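Local atomic coordinates of putative polysaccharide deacetylase (Bdellovibrio bacteriovorus HD100, PDB entry 5JP6), a protein that is a zinc-binding member of carbohydrate esterase family 4 and probably removes acetyl groups from peptidoglycan during predation on other bacteria. Residues 92-97 with 115-120; 96-101 with 337-342; 174-179 with 225-230; 197-202 with 297-302. The protein carries 1 engineered substitution. All blocks are in the same frame, centred on the assembly; numbering follows the deposited sequence.

Interaction 1 (92-97 with 115-120); sequences LFENEI and AQVDEH
Glu94 and Val117 carry this contact, a carboxylate laid against a methyl group where two helices approach. The CG1 methyl of Val117 is 3.2 Å from Glu94 OE1. It is almost as near to the other carboxylate oxygen, at 3.4 Å from Glu94 OE2, and CD is equally close, so the methyl rests above the flat group instead of meeting one oxygen end-on. Both side chains are aimed by their first torsions. Glu94 has CG anti to the backbone N (chi1 179°) and runs out extended, while Val117 sends CG1 anti to its own N, beside the carbonyl carbon. No hydrogen bond crosses between the segments. A second acid stands close by, with Glu94 OE2 4.4 Å from Asp118 OD1.

Two acids so near each other are balanced by two arginines: Arg98 and Arg339 each form salt bridges to both Glu94 OE2 and Asp118 OD1. This shared pairing would be expected to keep both carboxylates ionised despite the burial of Glu94. Arg98 lies one helical turn after Glu94, so part of the neutralisation comes from the same helix, and the rest from a distant part of the sequence.

The helices come fairly close here, the CA atoms of Glu94 and Val117 being 7.4 Å apart. Apolar contacts accompany the charged ones: Ile97 packs on Leu113 and Leu114 of helix 110-126, and both Ile97 and Val117 reach Leu90 of helix 87-90. Short helix 94-98 is thereby seated on the long helix 110-126, with Pro53 of helix 53-66 touching Phe93.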
loop_
_atom_site.group_PDB
_atom_site.type_symbol
_atom_site.label_atom_id
_atom_site.label_comp_id
_atom_site.label_asym_id
_atom_site.label_seq_id
_atom_site.Cartn_x
_atom_site.Cartn_y
_atom_site.Cartn_z
ATOM N N LEU A 92 11.161 -4.657 7.758
ATOM C CA LEU A 92 9.876 -5.353 7.822
ATOM C C LEU A 92 8.985 -4.815 8.963
ATOM O O LEU A 92 7.769 -4.904 8.889
ATOM C CB LEU A 92 10.113 -6.855 7.998
ATOM C CG LEU A 92 8.909 -7.763 7.881
ATOM C CD1 LEU A 92 8.276 -7.715 6.493
ATOM C CD2 LEU A 92 9.329 -9.191 8.198
ATOM N N PHE A 93 9.620 -4.321 10.026
ATOM C CA PHE A 93 8.931 -3.839 11.220
ATOM C C PHE A 93 8.848 -2.322 11.293
ATOM O O PHE A 93 8.373 -1.778 12.271
ATOM C CB PHE A 93 9.665 -4.373 12.457
ATOM C CG PHE A 93 9.568 -5.844 12.621
ATOM C CD1 PHE A 93 8.476 -6.407 13.293
ATOM C CD2 PHE A 93 10.567 -6.683 12.101
ATOM C CE1 PHE A 93 8.368 -7.778 13.426
ATOM C CE2 PHE A 93 10.460 -8.056 12.264
ATOM C CZ PHE A 93 9.354 -8.597 12.911
ATOM N N GLU A 94 9.348 -1.632 10.271
ATOM C CA GLU A 94 9.437 -0.172 10.315
ATOM C C GLU A 94 8.082 0.467 10.560
ATOM O O GLU A 94 7.972 1.409 11.360
ATOM C CB GLU A 94 10.018 0.365 9.015
ATOM C CG GLU A 94 10.129 1.867 8.938
ATOM C CD GLU A 94 10.891 2.366 7.740
ATOM O OE1 GLU A 94 11.185 1.583 6.824
ATOM O OE2 GLU A 94 11.156 3.619 7.746
ATOM N N ASN A 95 7.044 0.010 9.857
ATOM C CA ASN A 95 5.751 0.675 10.026
ATOM C C ASN A 95 5.253 0.525 11.453
ATOM O O ASN A 95 4.694 1.453 12.024
ATOM C CB ASN A 95 4.712 0.121 9.066
ATOM C CG ASN A 95 4.906 0.611 7.671
ATOM O OD1 ASN A 95 5.954 1.158 7.324
ATOM N ND2 ASN A 95 3.866 0.476 6.868
ATOM N N GLU A 96 5.505 -0.640 12.046
ATOM C CA GLU A 96 5.055 -0.851 13.433
ATOM C C GLU A 96 5.863 0.018 14.396
ATOM O O GLU A 96 5.320 0.552 15.356
ATOM C CB GLU A 96 5.118 -2.322 13.822
ATOM C CG GLU A 96 4.158 -3.200 13.052
ATOM C CD GLU A 96 2.746 -2.688 13.068
ATOM O OE1 GLU A 96 2.243 -2.373 14.188
ATOM O OE2 GLU A 96 2.133 -2.657 11.978
ATOM N N ILE A 97 7.163 0.193 14.114
ATOM C CA ILE A 97 7.989 1.010 14.983
ATOM C C ILE A 97 7.581 2.497 14.906
ATOM O O ILE A 97 7.604 3.223 15.924
ATOM C CB ILE A 97 9.478 0.839 14.647
ATOM C CG1 ILE A 97 9.922 -0.602 14.916
ATOM C CG2 ILE A 97 10.352 1.847 15.371
ATOM C CD1 ILE A 97 11.144 -1.037 14.125
ATOM N N ALA A 115 17.068 4.946 13.304
ATOM C CA ALA A 115 18.359 5.352 12.753
ATOM C C ALA A 115 18.926 4.203 11.863
ATOM O O ALA A 115 19.502 4.451 10.809
ATOM C CB ALA A 115 19.336 5.754 13.874
ATOM N N GLN A 116 18.779 2.945 12.300
ATOM C CA GLN A 116 19.277 1.772 11.546
ATOM C C GLN A 116 18.536 1.680 10.219
ATOM O O GLN A 116 19.147 1.488 9.177
ATOM C CB GLN A 116 19.106 0.443 12.334
ATOM C CG GLN A 116 20.112 0.204 13.433
ATOM C CD GLN A 116 21.487 -0.046 12.860
ATOM O OE1 GLN A 116 22.395 0.781 13.029
ATOM N NE2 GLN A 116 21.644 -1.164 12.111
ATOM N N VAL A 117 17.208 1.841 10.256
ATOM C CA VAL A 117 16.423 1.760 9.035
ATOM C C VAL A 117 16.728 2.916 8.088
ATOM O O VAL A 117 16.908 2.720 6.872
ATOM C CB VAL A 117 14.904 1.640 9.375
ATOM C CG1 VAL A 117 14.063 1.887 8.189
ATOM C CG2 VAL A 117 14.651 0.266 10.004
ATOM N N ASP A 118 16.826 4.123 8.638
ATOM C CA ASP A 118 17.125 5.269 7.820
ATOM C C ASP A 118 18.510 5.177 7.167
ATOM O O ASP A 118 18.691 5.554 6.007
ATOM C CB ASP A 118 16.980 6.560 8.615
ATOM C CG ASP A 118 15.542 6.878 8.999
ATOM O OD1 ASP A 118 14.591 6.220 8.516
ATOM O OD2 ASP A 118 15.353 7.814 9.831
ATOM N N GLU A 119 19.484 4.659 7.899
ATOM C CA GLU A 119 20.845 4.460 7.373
ATOM C C GLU A 119 20.836 3.405 6.250
ATOM O O GLU A 119 21.492 3.561 5.212
ATOM C CB GLU A 119 21.798 4.032 8.498
ATOM C CG GLU A 119 23.182 3.715 7.999
ATOM C CD GLU A 119 24.137 3.374 9.134
ATOM O OE1 GLU A 119 23.722 2.776 10.153
ATOM O OE2 GLU A 119 25.314 3.694 9.001
ATOM N N HIS A 120 20.003 2.372 6.421
ATOM C CA HIS A 120 19.843 1.353 5.370
ATOM C C HIS A 120 19.326 2.019 4.087
ATOM O O HIS A 120 19.896 1.832 3.009
ATOM C CB HIS A 120 18.890 0.248 5.814
ATOM C CG HIS A 120 18.397 -0.600 4.690
ATOM N ND1 HIS A 120 19.125 -1.642 4.163
ATOM C CD2 HIS A 120 17.257 -0.540 3.972
ATOM C CE1 HIS A 120 18.451 -2.197 3.173
ATOM N NE2 HIS A 120 17.312 -1.549 3.045
#

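Interaction 2 (96-101 with 337-342); sequences EIRDEN and IQRRTA
Arg98 and Arg339 meet across a wide gap between their backbones, their CA atoms 11.3 Å apart, one near the end of helix 94-98 and the other in the first turn of helix 339-354. Each spans its part of the distance with a chain extended from CG to NE. In Arg339 the CG is anti to the backbone N (chi1 172°), whereas in Arg98 it is anti to the carbonyl carbon. The two chains cross at about a right angle, and their guanidinium planes are turned 70° from each other. Arg98 NH2 comes to 3.4 Å from Arg339 NH1; both are donors, so no hydrogen bond links them.

What gathers these cations is a pair of acids, Glu94 and Asp118, between which the two nitrogens are shared in a partly buried four-residue ionic network. The network joins the helical N-terminal part of the chain to a helix of the NodB homology region, at a place away from the zinc. Glu343, a turn further along helix 339-354, takes Arg339 NE in another salt bridge, and Tyr183 of helix 183-193 touches both arginines.

Both segments hold a helix end. Gln338 occupies the N-cap position of helix 339-354. After helix 94-98 ends, Asp99 forms an Asx turn: Asn101 N donates to Asp99 OD1 at 2.8 Å, reaching the oxygen from above the carboxylate plane.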
loop_
_atom_site.group_PDB
_atom_site.type_symbol
_atom_site.label_atom_id
_atom_site.label_comp_id
_atom_site.label_asym_id
_atom_site.label_seq_id
_atom_site.Cartn_x
_atom_site.Cartn_y
_atom_site.Cartn_z
ATOM N N GLU A 96 5.505 -0.640 12.046
ATOM C CA GLU A 96 5.055 -0.851 13.433
ATOM C C GLU A 96 5.863 0.018 14.396
ATOM O O GLU A 96 5.320 0.552 15.356
ATOM C CB GLU A 96 5.118 -2.322 13.822
ATOM C CG GLU A 96 4.158 -3.200 13.052
ATOM C CD GLU A 96 2.746 -2.688 13.068
ATOM O OE1 GLU A 96 2.243 -2.373 14.188
ATOM O OE2 GLU A 96 2.133 -2.657 11.978
ATOM N N ILE A 97 7.163 0.193 14.114
ATOM C CA ILE A 97 7.989 1.010 14.983
ATOM C C ILE A 97 7.581 2.497 14.906
ATOM O O ILE A 97 7.604 3.223 15.924
ATOM C CB ILE A 97 9.478 0.839 14.647
ATOM C CG1 ILE A 97 9.922 -0.602 14.916
ATOM C CG2 ILE A 97 10.352 1.847 15.371
ATOM C CD1 ILE A 97 11.144 -1.037 14.125
ATOM N N ARG A 98 7.171 2.923 13.712
ATOM C CA ARG A 98 6.726 4.314 13.501
ATOM C C ARG A 98 5.311 4.579 14.048
ATOM O O ARG A 98 4.971 5.741 14.342
ATOM C CB ARG A 98 6.777 4.697 12.019
ATOM C CG ARG A 98 8.183 4.774 11.459
ATOM C CD ARG A 98 8.200 5.310 10.034
ATOM N NE ARG A 98 9.522 5.275 9.465
ATOM C CZ ARG A 98 10.501 6.139 9.738
ATOM N NH1 ARG A 98 10.269 7.202 10.515
ATOM N NH2 ARG A 98 11.715 5.919 9.295
ATOM N N ASP A 99 4.485 3.519 14.112
ATOM C CA ASP A 99 3.087 3.643 14.495
ATOM C C ASP A 99 2.976 4.120 15.918
ATOM O O ASP A 99 3.350 3.394 16.829
ATOM C CB ASP A 99 2.370 2.307 14.321
ATOM C CG ASP A 99 0.911 2.369 14.608
ATOM O OD1 ASP A 99 0.386 3.366 15.185
ATOM O OD2 ASP A 99 0.268 1.371 14.170
ATOM N N GLU A 100 2.450 5.336 16.110
ATOM C CA GLU A 100 2.290 5.893 17.483
ATOM C C GLU A 100 1.462 4.990 18.408
ATOM O O GLU A 100 1.607 5.097 19.606
ATOM C CB GLU A 100 1.750 7.321 17.468
ATOM C CG GLU A 100 2.765 8.400 17.045
ATOM C CD GLU A 100 4.019 8.538 17.941
ATOM O OE1 GLU A 100 4.103 7.944 19.056
ATOM O OE2 GLU A 100 4.957 9.263 17.506
ATOM N N ASN A 101 0.590 4.115 17.887
ATOM C CA ASN A 101 -0.144 3.164 18.745
ATOM C C ASN A 101 0.804 2.232 19.498
ATOM O O ASN A 101 0.445 1.747 20.567
ATOM C CB ASN A 101 -1.171 2.365 17.980
ATOM C CG ASN A 101 -2.387 3.192 17.614
ATOM O OD1 ASN A 101 -2.678 4.262 18.216
ATOM N ND2 ASN A 101 -3.110 2.707 16.647
ATOM N N ILE A 337 1.780 2.131 1.595
ATOM C CA ILE A 337 2.260 1.950 2.975
ATOM C C ILE A 337 3.613 1.234 3.063
ATOM O O ILE A 337 4.155 1.044 4.159
ATOM C CB ILE A 337 1.207 1.231 3.862
ATOM C CG1 ILE A 337 0.926 -0.180 3.367
ATOM C CG2 ILE A 337 -0.083 2.039 3.910
ATOM C CD1 ILE A 337 0.231 -1.052 4.360
ATOM N N GLN A 338 4.177 0.867 1.906
ATOM C CA GLN A 338 5.469 0.201 1.860
ATOM C C GLN A 338 6.548 1.281 1.591
ATOM O O GLN A 338 6.604 1.866 0.507
ATOM C CB GLN A 338 5.509 -0.844 0.749
ATOM C CG GLN A 338 6.729 -1.760 0.822
ATOM C CD GLN A 338 6.648 -2.710 2.037
ATOM O OE1 GLN A 338 5.677 -3.479 2.240
ATOM N NE2 GLN A 338 7.619 -2.609 2.874
ATOM N N ARG A 339 7.404 1.529 2.575
ATOM C CA ARG A 339 8.409 2.585 2.432
ATOM C C ARG A 339 9.247 2.408 1.190
ATOM O O ARG A 339 9.491 3.374 0.435
ATOM C CB ARG A 339 9.302 2.697 3.662
ATOM C CG ARG A 339 10.431 3.656 3.401
ATOM C CD ARG A 339 11.140 4.102 4.634
ATOM N NE ARG A 339 12.180 5.054 4.265
ATOM C CZ ARG A 339 13.116 5.499 5.079
ATOM N NH1 ARG A 339 13.111 5.141 6.346
ATOM N NH2 ARG A 339 14.008 6.361 4.623
ATOM N N ARG A 340 9.675 1.179 0.929
ATOM C CA ARG A 340 10.631 0.984 -0.165
ATOM C C ARG A 340 10.005 1.332 -1.511
ATOM O O ARG A 340 10.688 1.796 -2.395
ATOM C CB ARG A 340 11.158 -0.434 -0.167
ATOM C CG ARG A 340 12.361 -0.647 -1.055
ATOM C CD ARG A 340 12.934 -2.041 -0.816
ATOM N NE ARG A 340 13.198 -2.366 0.574
ATOM C CZ ARG A 340 14.363 -2.198 1.224
ATOM N NH1 ARG A 340 15.395 -1.610 0.664
ATOM N NH2 ARG A 340 14.484 -2.626 2.456
ATOM N N THR A 341 8.694 1.140 -1.618
ATOM C CA THR A 341 7.984 1.549 -2.827
ATOM C C THR A 341 8.061 3.052 -3.054
ATOM O O THR A 341 8.302 3.512 -4.203
ATOM C CB THR A 341 6.551 1.028 -2.786
ATOM O OG1 THR A 341 6.584 -0.401 -2.745
ATOM C CG2 THR A 341 5.703 1.502 -3.985
ATOM N N ALA A 342 7.905 3.834 -1.981
ATOM C CA ALA A 342 8.074 5.300 -2.100
ATOM C C ALA A 342 9.548 5.611 -2.472
ATOM O O ALA A 342 9.814 6.493 -3.319
ATOM C CB ALA A 342 7.641 6.015 -0.826
#

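Interaction 3 (174-179 with 225-230); sequences TFDDGP and GSHSIT. With ZN (zinc ion), chain B.
Asp176 and Asp177 of the TFDDGP sequence, the first signature motif of family 4 carbohydrate esterases, face His227, which opens the second motif, at the mouth of the NodB-type barrel. Both motifs sit where parallel strands, 170-176 and 223-227, give way to loops, and the CA atoms of Asp177 and His227 are 6.5 Å apart. A zinc ion joins the two strand ends. Asp177 OD2 binds it at 2.4 Å and His227 NE2 at 2.1 Å, and the hydroxyl of Tyr280 adds a third protein ligand. Asp177 reaches the metal from a backbone with positive phi (84°), just beyond the end of its strand.

Asp176 takes a different place: its OD2 lies over the centre of one face of the imidazole, 3.8 Å above the plane of the His227 ring. The carboxylate and ring planes are only 25° apart, so the carboxylate tilts only modestly from the face, OD2 nearest to it. It does not bind the zinc here, although zinc binding by Asp176 has been seen for this protein.

Second-shell bonds hold both groups in position. Arg277 makes a salt bridge with Asp176 OD1, while its backbone O accepts from His227 ND1, which restrains the rotation of the ring while NE2 binds the zinc. Ile229, on the more exposed side, brings in an apolar group. Its CD1 stands 3.5 Å from Asp177 OD1, a buried oxygen with no polar partner in the model.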
loop_
_atom_site.group_PDB
_atom_site.type_symbol
_atom_site.label_atom_id
_atom_site.label_comp_id
_atom_site.label_asym_id
_atom_site.label_seq_id
_atom_site.Cartn_x
_atom_site.Cartn_y
_atom_site.Cartn_z
ATOM N N THR A 174 -1.455 1.311 -9.318
ATOM C CA THR A 174 -2.393 1.203 -8.233
ATOM C C THR A 174 -1.719 0.956 -6.906
ATOM O O THR A 174 -0.700 0.254 -6.820
ATOM C CB THR A 174 -3.505 0.170 -8.535
ATOM O OG1 THR A 174 -3.016 -1.174 -8.355
ATOM C CG2 THR A 174 -4.082 0.329 -9.910
ATOM N N PHE A 175 -2.282 1.583 -5.881
ATOM C CA PHE A 175 -1.670 1.590 -4.555
ATOM C C PHE A 175 -2.708 1.197 -3.515
ATOM O O PHE A 175 -3.719 1.887 -3.355
ATOM C CB PHE A 175 -1.140 2.990 -4.218
ATOM C CG PHE A 175 0.014 3.416 -5.094
ATOM C CD1 PHE A 175 1.303 3.078 -4.775
ATOM C CD2 PHE A 175 -0.224 4.129 -6.245
ATOM C CE1 PHE A 175 2.350 3.438 -5.601
ATOM C CE2 PHE A 175 0.821 4.499 -7.079
ATOM C CZ PHE A 175 2.112 4.136 -6.751
ATOM N N ASP A 176 -2.420 0.112 -2.804
ATOM C CA ASP A 176 -3.303 -0.390 -1.738
ATOM C C ASP A 176 -2.855 -0.033 -0.339
ATOM O O ASP A 176 -1.649 0.007 -0.073
ATOM C CB ASP A 176 -3.358 -1.924 -1.796
ATOM C CG ASP A 176 -4.194 -2.461 -2.912
ATOM O OD1 ASP A 176 -4.700 -1.694 -3.766
ATOM O OD2 ASP A 176 -4.371 -3.708 -2.933
ATOM N N ASP A 177 -3.858 0.126 0.514
ATOM C CA ASP A 177 -3.759 0.104 1.977
ATOM C C ASP A 177 -3.370 1.369 2.681
ATOM O O ASP A 177 -3.312 1.390 3.904
ATOM C CB ASP A 177 -2.899 -1.062 2.419
ATOM C CG ASP A 177 -3.552 -2.350 2.090
ATOM O OD1 ASP A 177 -4.809 -2.363 2.016
ATOM O OD2 ASP A 177 -2.887 -3.319 1.878
ATOM N N GLY A 178 -3.186 2.418 1.906
ATOM C CA GLY A 178 -2.875 3.750 2.434
ATOM C C GLY A 178 -4.159 4.499 2.763
ATOM O O GLY A 178 -5.259 3.951 2.723
ATOM N N PRO A 179 -4.026 5.775 3.086
ATOM C CA PRO A 179 -2.757 6.501 3.053
ATOM C C PRO A 179 -1.906 6.286 4.290
ATOM O O PRO A 179 -2.436 6.113 5.399
ATOM C CB PRO A 179 -3.221 7.964 2.994
ATOM C CG PRO A 179 -4.550 7.958 3.665
ATOM C CD PRO A 179 -5.161 6.652 3.337
ATOM N N GLY A 225 -10.556 4.768 -4.394
ATOM C CA GLY A 225 -11.550 3.812 -3.951
ATOM C C GLY A 225 -11.107 3.174 -2.659
ATOM O O GLY A 225 -10.427 3.796 -1.846
ATOM N N SER A 226 -11.472 1.912 -2.463
ATOM C CA SER A 226 -11.166 1.245 -1.199
ATOM C C SER A 226 -10.702 -0.200 -1.366
ATOM O O SER A 226 -10.916 -0.793 -2.395
ATOM C CB SER A 226 -12.351 1.383 -0.236
ATOM O OG SER A 226 -13.427 0.551 -0.593
ATOM N N HIS A 227 -10.017 -0.695 -0.323
ATOM C CA HIS A 227 -9.490 -2.049 -0.234
ATOM C C HIS A 227 -9.882 -2.527 1.153
ATOM O O HIS A 227 -9.513 -1.912 2.137
ATOM C CB HIS A 227 -7.977 -2.116 -0.413
ATOM C CG HIS A 227 -7.380 -3.469 -0.302
ATOM N ND1 HIS A 227 -7.852 -4.554 -0.986
ATOM C CD2 HIS A 227 -6.267 -3.910 0.369
ATOM C CE1 HIS A 227 -7.117 -5.621 -0.690
ATOM N NE2 HIS A 227 -6.166 -5.263 0.126
ATOM N N SER A 228 -10.624 -3.625 1.228
ATOM C CA SER A 228 -10.947 -4.234 2.536
ATOM C C SER A 228 -9.876 -5.226 2.926
ATOM O O SER A 228 -9.102 -5.707 2.085
ATOM C CB SER A 228 -12.335 -4.833 2.528
ATOM O OG SER A 228 -12.398 -5.905 1.629
ATOM N N ILE A 229 -9.827 -5.561 4.206
ATOM C CA ILE A 229 -8.585 -6.116 4.743
ATOM C C ILE A 229 -8.582 -7.520 5.376
ATOM O O ILE A 229 -7.514 -8.133 5.468
ATOM C CB ILE A 229 -7.930 -5.084 5.693
ATOM C CG1 ILE A 229 -6.399 -5.170 5.553
ATOM C CG2 ILE A 229 -8.506 -5.188 7.108
ATOM C CD1 ILE A 229 -5.903 -4.887 4.135
ATOM N N THR A 230 -9.734 -8.044 5.776
ATOM C CA THR A 230 -9.788 -9.378 6.421
ATOM C C THR A 230 -9.746 -10.538 5.421
ATOM O O THR A 230 -10.015 -10.364 4.236
ATOM C CB THR A 230 -11.051 -9.551 7.293
ATOM O OG1 THR A 230 -11.318 -8.338 7.999
ATOM C CG2 THR A 230 -10.873 -10.715 8.311
HETATM ZN ZN ZN B . -4.211 -4.932 0.679
#

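Interaction 4 (197-202 with 297-302); sequences KAMFFA and GEFAWN
Met199, Phe201 and Phe299 all hold CG anti to the carbonyl carbon, and a bend at the end of the methionine (chi3 79°) then folds its methyl onto the Phe299 ring. Met199 CE lies over a face of that ring, 4.0 Å from the Phe299 centroid and 27° off the normal, a CH-pi contact. Its nearest ring atom is in the outer half of the ring: Met199 CE is 3.6 Å from Phe299 CE2. The sulfur follows more obliquely, making a Met-aromatic contact.

Phe201 meets the other end of Phe299, near its root. Phe201 CZ is 3.6 Å from Phe299 CB, and the rings are inclined at 43° with centroids 5.7 Å apart, so the rings pack obliquely. The methionine and the phenylalanine thus divide Phe299 between them, one taking the outer part of the ring, the other its attachment.

Alternation along the strand puts Met199 and Phe201 on the same side, and Phe200 turns to the other. Val275 of strand 275-277 touches all three interlocked side chains, and Arg277 makes a cation-pi contact with Phe201. Strands 199-202 and 297-299 are not neighbours: strands 223-227 and 275-277 lie between them in the curled parallel sheet. Side chains meeting across the inside of such a sheet form the apolar core expected of the distorted beta/alpha barrel of NodB-type deacetylases.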
loop_
_atom_site.group_PDB
_atom_site.type_symbol
_atom_site.label_atom_id
_atom_site.label_comp_id
_atom_site.label_asym_id
_atom_site.label_seq_id
_atom_site.Cartn_x
_atom_site.Cartn_y
_atom_site.Cartn_z
ATOM N N LYS A 197 -0.834 9.943 -13.060
ATOM C CA LYS A 197 -1.982 9.779 -12.165
ATOM C C LYS A 197 -2.050 8.305 -11.802
ATOM O O LYS A 197 -1.572 7.453 -12.539
ATOM C CB LYS A 197 -3.268 10.227 -12.855
ATOM C CG LYS A 197 -3.236 11.671 -13.318
ATOM C CD LYS A 197 -3.110 12.642 -12.159
ATOM C CE LYS A 197 -3.205 14.094 -12.639
ATOM N NZ LYS A 197 -2.100 14.472 -13.594
ATOM N N ALA A 198 -2.694 8.016 -10.680
ATOM C CA ALA A 198 -2.771 6.654 -10.146
ATOM C C ALA A 198 -4.101 6.402 -9.460
ATOM O O ALA A 198 -4.864 7.321 -9.204
ATOM C CB ALA A 198 -1.618 6.425 -9.158
ATOM N N MET A 199 -4.354 5.118 -9.174
ATOM C CA MET A 199 -5.547 4.701 -8.502
ATOM C C MET A 199 -5.103 4.285 -7.050
ATOM O O MET A 199 -4.185 3.459 -6.890
ATOM C CB MET A 199 -6.273 3.559 -9.229
ATOM C CG MET A 199 -6.572 3.799 -10.676
ATOM S SD MET A 199 -7.357 2.389 -11.419
ATOM C CE MET A 199 -9.036 2.610 -10.832
ATOM N N PHE A 200 -5.777 4.801 -6.023
ATOM C CA PHE A 200 -5.514 4.424 -4.647
ATOM C C PHE A 200 -6.698 3.681 -4.069
ATOM O O PHE A 200 -7.820 4.182 -4.082
ATOM C CB PHE A 200 -5.195 5.658 -3.792
ATOM C CG PHE A 200 -3.904 6.335 -4.152
ATOM C CD1 PHE A 200 -3.799 7.110 -5.281
ATOM C CD2 PHE A 200 -2.762 6.148 -3.362
ATOM C CE1 PHE A 200 -2.585 7.705 -5.639
ATOM C CE2 PHE A 200 -1.564 6.740 -3.708
ATOM C CZ PHE A 200 -1.470 7.513 -4.851
ATOM N N PHE A 201 -6.434 2.469 -3.594
ATOM C CA PHE A 201 -7.437 1.648 -2.937
ATOM C C PHE A 201 -7.138 1.709 -1.438
ATOM O O PHE A 201 -6.381 0.929 -0.880
ATOM C CB PHE A 201 -7.446 0.222 -3.491
ATOM C CG PHE A 201 -7.829 0.157 -4.940
ATOM C CD1 PHE A 201 -6.861 0.279 -5.921
ATOM C CD2 PHE A 201 -9.143 -0.017 -5.330
ATOM C CE1 PHE A 201 -7.197 0.250 -7.262
ATOM C CE2 PHE A 201 -9.485 -0.059 -6.677
ATOM C CZ PHE A 201 -8.515 0.083 -7.642
ATOM N N ALA A 202 -7.744 2.706 -0.811
ATOM C CA ALA A 202 -7.452 3.051 0.565
ATOM C C ALA A 202 -8.156 2.111 1.515
ATOM O O ALA A 202 -9.212 1.587 1.188
ATOM C CB ALA A 202 -7.900 4.487 0.822
ATOM N N GLY A 297 -16.800 -1.023 -9.612
ATOM C CA GLY A 297 -15.837 -1.856 -10.343
ATOM C C GLY A 297 -14.967 -2.654 -9.378
ATOM O O GLY A 297 -14.664 -2.187 -8.292
ATOM N N GLU A 298 -14.608 -3.865 -9.805
ATOM C CA GLU A 298 -13.782 -4.823 -9.094
ATOM C C GLU A 298 -12.434 -4.849 -9.777
ATOM O O GLU A 298 -12.305 -5.243 -10.928
ATOM C CB GLU A 298 -14.424 -6.218 -9.125
ATOM C CG GLU A 298 -13.613 -7.300 -8.427
ATOM C CD GLU A 298 -14.144 -8.698 -8.637
ATOM O OE1 GLU A 298 -15.351 -8.807 -9.061
ATOM O OE2 GLU A 298 -13.460 -9.673 -8.358
ATOM N N PHE A 299 -11.405 -4.457 -9.051
ATOM C CA PHE A 299 -10.074 -4.284 -9.636
ATOM C C PHE A 299 -9.139 -5.336 -9.071
ATOM O O PHE A 299 -8.757 -5.305 -7.884
ATOM C CB PHE A 299 -9.551 -2.866 -9.389
ATOM C CG PHE A 299 -10.141 -1.870 -10.337
ATOM C CD1 PHE A 299 -11.474 -1.439 -10.175
ATOM C CD2 PHE A 299 -9.422 -1.410 -11.440
ATOM C CE1 PHE A 299 -12.048 -0.603 -11.080
ATOM C CE2 PHE A 299 -10.015 -0.535 -12.337
ATOM C CZ PHE A 299 -11.327 -0.144 -12.145
ATOM N N ALA A 300 -8.699 -6.227 -9.950
ATOM C CA ALA A 300 -7.605 -7.134 -9.642
ATOM C C ALA A 300 -6.356 -6.457 -10.275
ATOM O O ALA A 300 -6.257 -5.233 -10.285
ATOM C CB ALA A 300 -7.905 -8.515 -10.192
ATOM N N TRP A 301 -5.394 -7.217 -10.758
ATOM C CA TRP A 301 -4.140 -6.677 -11.316
ATOM C C TRP A 301 -3.501 -7.824 -12.116
ATOM O O TRP A 301 -3.867 -8.990 -11.951
ATOM C CB TRP A 301 -3.153 -6.189 -10.231
ATOM C CG TRP A 301 -2.700 -7.294 -9.319
ATOM C CD1 TRP A 301 -1.559 -8.045 -9.464
ATOM C CD2 TRP A 301 -3.366 -7.781 -8.166
ATOM N NE1 TRP A 301 -1.504 -8.986 -8.482
ATOM C CE2 TRP A 301 -2.593 -8.845 -7.664
ATOM C CE3 TRP A 301 -4.558 -7.439 -7.512
ATOM C CZ2 TRP A 301 -2.960 -9.548 -6.552
ATOM C CZ3 TRP A 301 -4.908 -8.155 -6.398
ATOM C CH2 TRP A 301 -4.116 -9.197 -5.939
ATOM N N ASN A 302 -2.529 -7.483 -12.965
ATOM C CA ASN A 302 -1.729 -8.510 -13.639
ATOM C C ASN A 302 -0.225 -8.325 -13.517
ATOM O O ASN A 302 0.522 -9.206 -13.894
ATOM C CB ASN A 302 -2.098 -8.638 -15.113
ATOM C CG ASN A 302 -1.742 -7.410 -15.901
ATOM O OD1 ASN A 302 -2.157 -6.300 -15.582
ATOM N ND2 ASN A 302 -0.952 -7.593 -16.948
#

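How the interactions relate
Interactions 1 and 2 start from the same helix, 94-98, and are two halves of one ionic network, since Arg339 NH1 reaches Asp118 OD1 at 2.8 Å. They lie among helices, interaction 1 farther out than interaction 2, buried or partly so, where charge pairing does the joining. Interactions 3 and 4 belong to the parallel sheet, where strand 199-202 of interaction 4 lies between the two strands of interaction 3. A backbone bond between Phe175 O and Phe201 N links them. Interaction 4 is purely apolar and aromatic inside the barrel, whereas interaction 3, at the strand ends, is polar and built around zinc. Ile337 bridges the two regions, packing against Asp177 and Gly178 beside the metal site.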